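Local coordinates for putative Lipoprotein (PDB 5J7R) that is of unknown function but is a putative lipoprotein carrying a sporulation and spore germination domain, consistent with a role in one of these processes, at residues 93-98 with 119-124; 112-117 with 150-155. One frame throughout, in Å; residues are numbered along the deposited sequence. Where two conformers were deposited one is given.

Both contacts use helix 107-121, at successive parts of its length, and their centres lie about 9 Å apart. Interaction 1 (93-98 with 119-124) is buried, close to the centre of the chain, and purely apolar: strand 92-97 meets the C-terminal turn of the helix through methyl and methylene groups. Interaction 2 (112-117 with 150-155) lies nearer the surface and is mixed, pairing a leucine-phenylalanine contact with a lysine that makes a weak hydrogen bond to a helix carbonyl. The two meet where Ile95 CD1 packs on Ile117 CG2 at 3.7 Å. The helix faces the sheet at one contact and a C-terminal loop at the other. Each also adjoins the second subunit.

Interaction 1. Residues 93-98 with 119-124; sequences AIINLS and ATITQI
Ala93, Ile95 and Ile121 form a small, buried apolar contact between strand 92-97 and the C-terminal turn of helix 107-121, two successive elements of a beta-alpha-beta unit. Ile121 supplies the helix side and divides its branches between the two strand residues. Its chi1 of -68° sets CG2 opposite the backbone N, and this methyl meets Ala93 CB at 3.9 Å. The other branch is met by the far end of Ile95: CD1 of Ile95 approaches CG1 of Ile121 at 4.2 Å, and the two side chains run antiparallel past one another. The backbones stay well separated, with 7.9 Å from Ala93 CA to Ile121 CA.

From Ile121, the last helical residue, the chain enters a type I turn to Ile124, closed by Ile124 N to Ile121 O at 3.0 Å. Gln123 folds back over this end, its NE2 donating to a lone pair of Thr120 O at 3.0 Å, and it also bonds to Ser28 O of the second subunit. Around the apolar contact, Ile60 of helix 51-65 touches Ile95 and Ile121, Phe86 of strand 83-89 packs on Ala93 and Ile95, and backbone bonds tie strand 92-97 to the parallel strand 129-134.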
# COMPACT_ATOMS: atom_id res chain seq x y z
N ALA A 93 -15.33 6.78 -4.20
CA ALA A 93 -14.90 6.45 -2.85
C ALA A 93 -16.09 6.64 -1.92
O ALA A 93 -16.57 7.76 -1.73
CB ALA A 93 -13.76 7.35 -2.43
N ILE A 94 -16.59 5.53 -1.36
CA ILE A 94 -17.72 5.56 -0.44
C ILE A 94 -17.14 5.77 0.94
O ILE A 94 -16.58 4.84 1.54
CB ILE A 94 -18.50 4.24 -0.45
CG1 ILE A 94 -18.99 3.91 -1.82
CG2 ILE A 94 -19.75 4.35 0.38
CD1 ILE A 94 -19.44 2.49 -1.92
N ILE A 95 -17.28 6.98 1.44
CA ILE A 95 -16.76 7.35 2.75
C ILE A 95 -17.92 7.34 3.72
O ILE A 95 -18.74 8.25 3.73
CB ILE A 95 -16.10 8.74 2.70
CG1 ILE A 95 -15.04 8.76 1.60
CG2 ILE A 95 -15.51 9.09 4.06
CD1 ILE A 95 -14.44 10.13 1.33
N ASN A 96 -17.96 6.31 4.55
CA ASN A 96 -19.02 6.13 5.52
C ASN A 96 -18.61 6.64 6.89
O ASN A 96 -17.78 6.03 7.56
CB ASN A 96 -19.38 4.65 5.57
CG ASN A 96 -20.57 4.37 6.45
OD1 ASN A 96 -21.39 5.26 6.72
ND2 ASN A 96 -20.70 3.13 6.88
N LEU A 97 -19.23 7.74 7.31
CA LEU A 97 -18.91 8.39 8.59
C LEU A 97 -20.01 8.17 9.61
O LEU A 97 -21.10 7.72 9.28
CB LEU A 97 -18.72 9.89 8.37
CG LEU A 97 -17.68 10.29 7.30
CD1 LEU A 97 -17.70 11.79 7.07
CD2 LEU A 97 -16.27 9.82 7.67
N SER A 98 -19.70 8.48 10.87
CA SER A 98 -20.67 8.36 11.96
C SER A 98 -21.51 9.64 12.04
O SER A 98 -21.23 10.62 11.33
CB SER A 98 -19.95 8.14 13.29
OG SER A 98 -19.10 9.23 13.60
N ALA A 119 -9.85 16.84 -2.47
CA ALA A 119 -8.46 17.07 -2.83
C ALA A 119 -7.56 16.00 -2.22
O ALA A 119 -6.59 15.58 -2.85
CB ALA A 119 -8.01 18.45 -2.37
N THR A 120 -7.89 15.56 -1.01
CA THR A 120 -7.09 14.54 -0.34
C THR A 120 -7.28 13.17 -0.97
O THR A 120 -6.31 12.51 -1.32
CB THR A 120 -7.43 14.47 1.15
OG1 THR A 120 -7.26 15.77 1.74
CG2 THR A 120 -6.55 13.45 1.87
N ILE A 121 -8.53 12.76 -1.12
CA ILE A 121 -8.87 11.46 -1.70
C ILE A 121 -8.56 11.30 -3.18
O ILE A 121 -8.06 10.24 -3.58
CB ILE A 121 -10.34 11.08 -1.41
CG1 ILE A 121 -10.52 10.81 0.08
CG2 ILE A 121 -10.74 9.82 -2.16
CD1 ILE A 121 -9.69 9.64 0.62
N THR A 122 -8.81 12.32 -3.99
CA THR A 122 -8.53 12.22 -5.44
C THR A 122 -7.05 12.09 -5.77
O THR A 122 -6.68 12.00 -6.94
CB THR A 122 -9.18 13.36 -6.24
OG1 THR A 122 -8.74 14.62 -5.74
CG2 THR A 122 -10.69 13.26 -6.15
N GLN A 123 -6.19 12.10 -4.75
CA GLN A 123 -4.76 11.87 -4.96
C GLN A 123 -4.60 10.42 -5.39
O GLN A 123 -3.63 10.07 -6.05
CB GLN A 123 -3.94 12.13 -3.69
CG GLN A 123 -3.57 13.58 -3.44
CD GLN A 123 -2.86 13.82 -2.10
OE1 GLN A 123 -1.83 14.50 -2.05
NE2 GLN A 123 -3.39 13.28 -1.02
N ILE A 124 -5.53 9.56 -4.97
CA ILE A 124 -5.52 8.15 -5.34
C ILE A 124 -6.09 8.17 -6.76
O ILE A 124 -7.28 8.44 -6.92
CB ILE A 124 -6.36 7.31 -4.37
CG1 ILE A 124 -5.76 7.39 -2.96
CG2 ILE A 124 -6.39 5.86 -4.83
CD1 ILE A 124 -6.58 6.72 -1.87

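Interaction 2. Residues 112-117 with 150-155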
# COMPACT_ATOMS: atom_id res chain seq x y z
N ALA A 112 -15.15 24.17 2.29
CA ALA A 112 -13.73 23.85 2.49
C ALA A 112 -13.60 22.38 2.88
O ALA A 112 -12.68 21.69 2.44
CB ALA A 112 -13.11 24.74 3.55
N THR A 113 -14.54 21.90 3.69
CA THR A 113 -14.56 20.51 4.12
C THR A 113 -14.69 19.57 2.92
O THR A 113 -13.89 18.65 2.76
CB THR A 113 -15.71 20.24 5.10
OG1 THR A 113 -15.45 20.93 6.32
CG2 THR A 113 -15.85 18.74 5.40
N LEU A 114 -15.69 19.81 2.08
CA LEU A 114 -15.90 18.97 0.90
C LEU A 114 -14.72 19.05 -0.08
O LEU A 114 -14.30 18.03 -0.63
CB LEU A 114 -17.23 19.30 0.22
CG LEU A 114 -18.47 19.24 1.13
CD1 LEU A 114 -19.72 19.55 0.32
CD2 LEU A 114 -18.63 17.90 1.84
N GLU A 115 -14.18 20.25 -0.28
CA GLU A 115 -13.04 20.42 -1.18
C GLU A 115 -11.79 19.74 -0.60
O GLU A 115 -10.97 19.20 -1.34
CB GLU A 115 -12.76 21.89 -1.48
CG GLU A 115 -13.82 22.56 -2.34
CD GLU A 115 -13.54 24.03 -2.64
OE1 GLU A 115 -12.64 24.60 -2.01
OE2 GLU A 115 -14.24 24.62 -3.50
N GLY A 116 -11.65 19.78 0.73
CA GLY A 116 -10.51 19.16 1.42
C GLY A 116 -10.51 17.63 1.33
O GLY A 116 -9.48 17.01 1.12
N ILE A 117 -11.69 17.04 1.49
CA ILE A 117 -11.85 15.60 1.39
C ILE A 117 -11.54 15.17 -0.05
O ILE A 117 -10.76 14.25 -0.27
CB ILE A 117 -13.26 15.15 1.83
CG1 ILE A 117 -13.46 15.48 3.31
CG2 ILE A 117 -13.45 13.65 1.63
CD1 ILE A 117 -14.88 15.28 3.82
N LYS A 150 -25.91 12.44 -3.66
CA LYS A 150 -25.35 11.53 -4.66
C LYS A 150 -23.82 11.70 -4.72
O LYS A 150 -23.25 12.54 -4.01
CB LYS A 150 -26.04 11.81 -6.02
CG LYS A 150 -27.55 11.90 -5.91
CD LYS A 150 -28.23 12.20 -7.23
CE LYS A 150 -29.70 12.52 -7.08
NZ LYS A 150 -30.37 13.02 -8.32
N PRO A 151 -23.13 10.85 -5.51
CA PRO A 151 -21.67 11.00 -5.62
C PRO A 151 -21.31 12.33 -6.29
O PRO A 151 -22.09 12.82 -7.11
CB PRO A 151 -21.25 9.82 -6.50
CG PRO A 151 -22.34 8.81 -6.32
CD PRO A 151 -23.59 9.60 -6.15
N PHE A 152 -20.14 12.88 -5.96
CA PHE A 152 -19.71 14.16 -6.54
C PHE A 152 -18.20 14.32 -6.57
O PHE A 152 -17.48 13.71 -5.78
CB PHE A 152 -20.34 15.34 -5.76
CG PHE A 152 -19.93 15.41 -4.32
CD1 PHE A 152 -20.61 14.68 -3.36
CD2 PHE A 152 -18.88 16.21 -3.91
CE1 PHE A 152 -20.23 14.72 -2.03
CE2 PHE A 152 -18.50 16.27 -2.58
CZ PHE A 152 -19.18 15.52 -1.63
N GLY A 153 -17.74 15.14 -7.51
CA GLY A 153 -16.32 15.45 -7.70
C GLY A 153 -16.12 16.93 -7.44
O GLY A 153 -17.04 17.61 -7.00
N LYS A 154 -14.91 17.43 -7.71
CA LYS A 154 -14.57 18.85 -7.51
C LYS A 154 -15.51 19.77 -8.32
O LYS A 154 -16.09 20.71 -7.76
CB LYS A 154 -13.11 19.12 -7.94
CG LYS A 154 -12.62 20.56 -7.66
CD LYS A 154 -12.37 20.88 -6.20
CE LYS A 154 -11.17 20.13 -5.63
NZ LYS A 154 -10.95 20.43 -4.19
N GLU A 155 -15.64 19.47 -9.61
CA GLU A 155 -16.49 20.24 -10.54
C GLU A 155 -17.95 20.40 -10.09
O GLU A 155 -18.56 21.44 -10.29
CB GLU A 155 -16.51 19.58 -11.92
CG GLU A 155 -15.15 19.45 -12.59
CD GLU A 155 -14.49 20.79 -12.85
OE1 GLU A 155 -13.32 20.80 -13.27
OE2 GLU A 155 -15.16 21.82 -12.65
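Phe152 and Lys154 carry this contact from the loop side, meeting Leu114 and Glu115 on helix 107-121. Before them, Lys150 places its carbonyl oxygen in plane at the edge of the Phe152 ring, within the loop itself. Phe152 then sends its ring toward the helix, where CZ comes within 4.2 Å of CD2 of Leu114; the methyl approaches the ring obliquely. The same ring packs on Ile118 of the helix and on Ile130 of strand 129-134, and the Phe152 backbone is hydrogen-bonded to Ile130.

Gly153 leads on to Lys154, whose chain starts with CG anti to the backbone N (chi1 -175°) and bends at chi2 and chi3, which brings its ammonium end to the helix. There NZ makes a weak hydrogen bond of 3.1 Å to the backbone O of Glu115, and NZ lies 3.6 Å from Glu115 CB. The two side chains run nearly perpendicular. Their charges do not meet: Glu115 OE1 is 5.0 Å from Lys154 NZ, and Glu115 OE2 is instead bonded to Gln111, although the nearby opposite charge would probably still favour the lysine's position. Ile42 of the second subunit packs on both residues. The arrangement adds a C-terminal loop to a beta-alpha-beta unit: Phe152, paired with strand 129-134, packs between that strand and the helix, and Lys154 reaches the helix next to the second subunit.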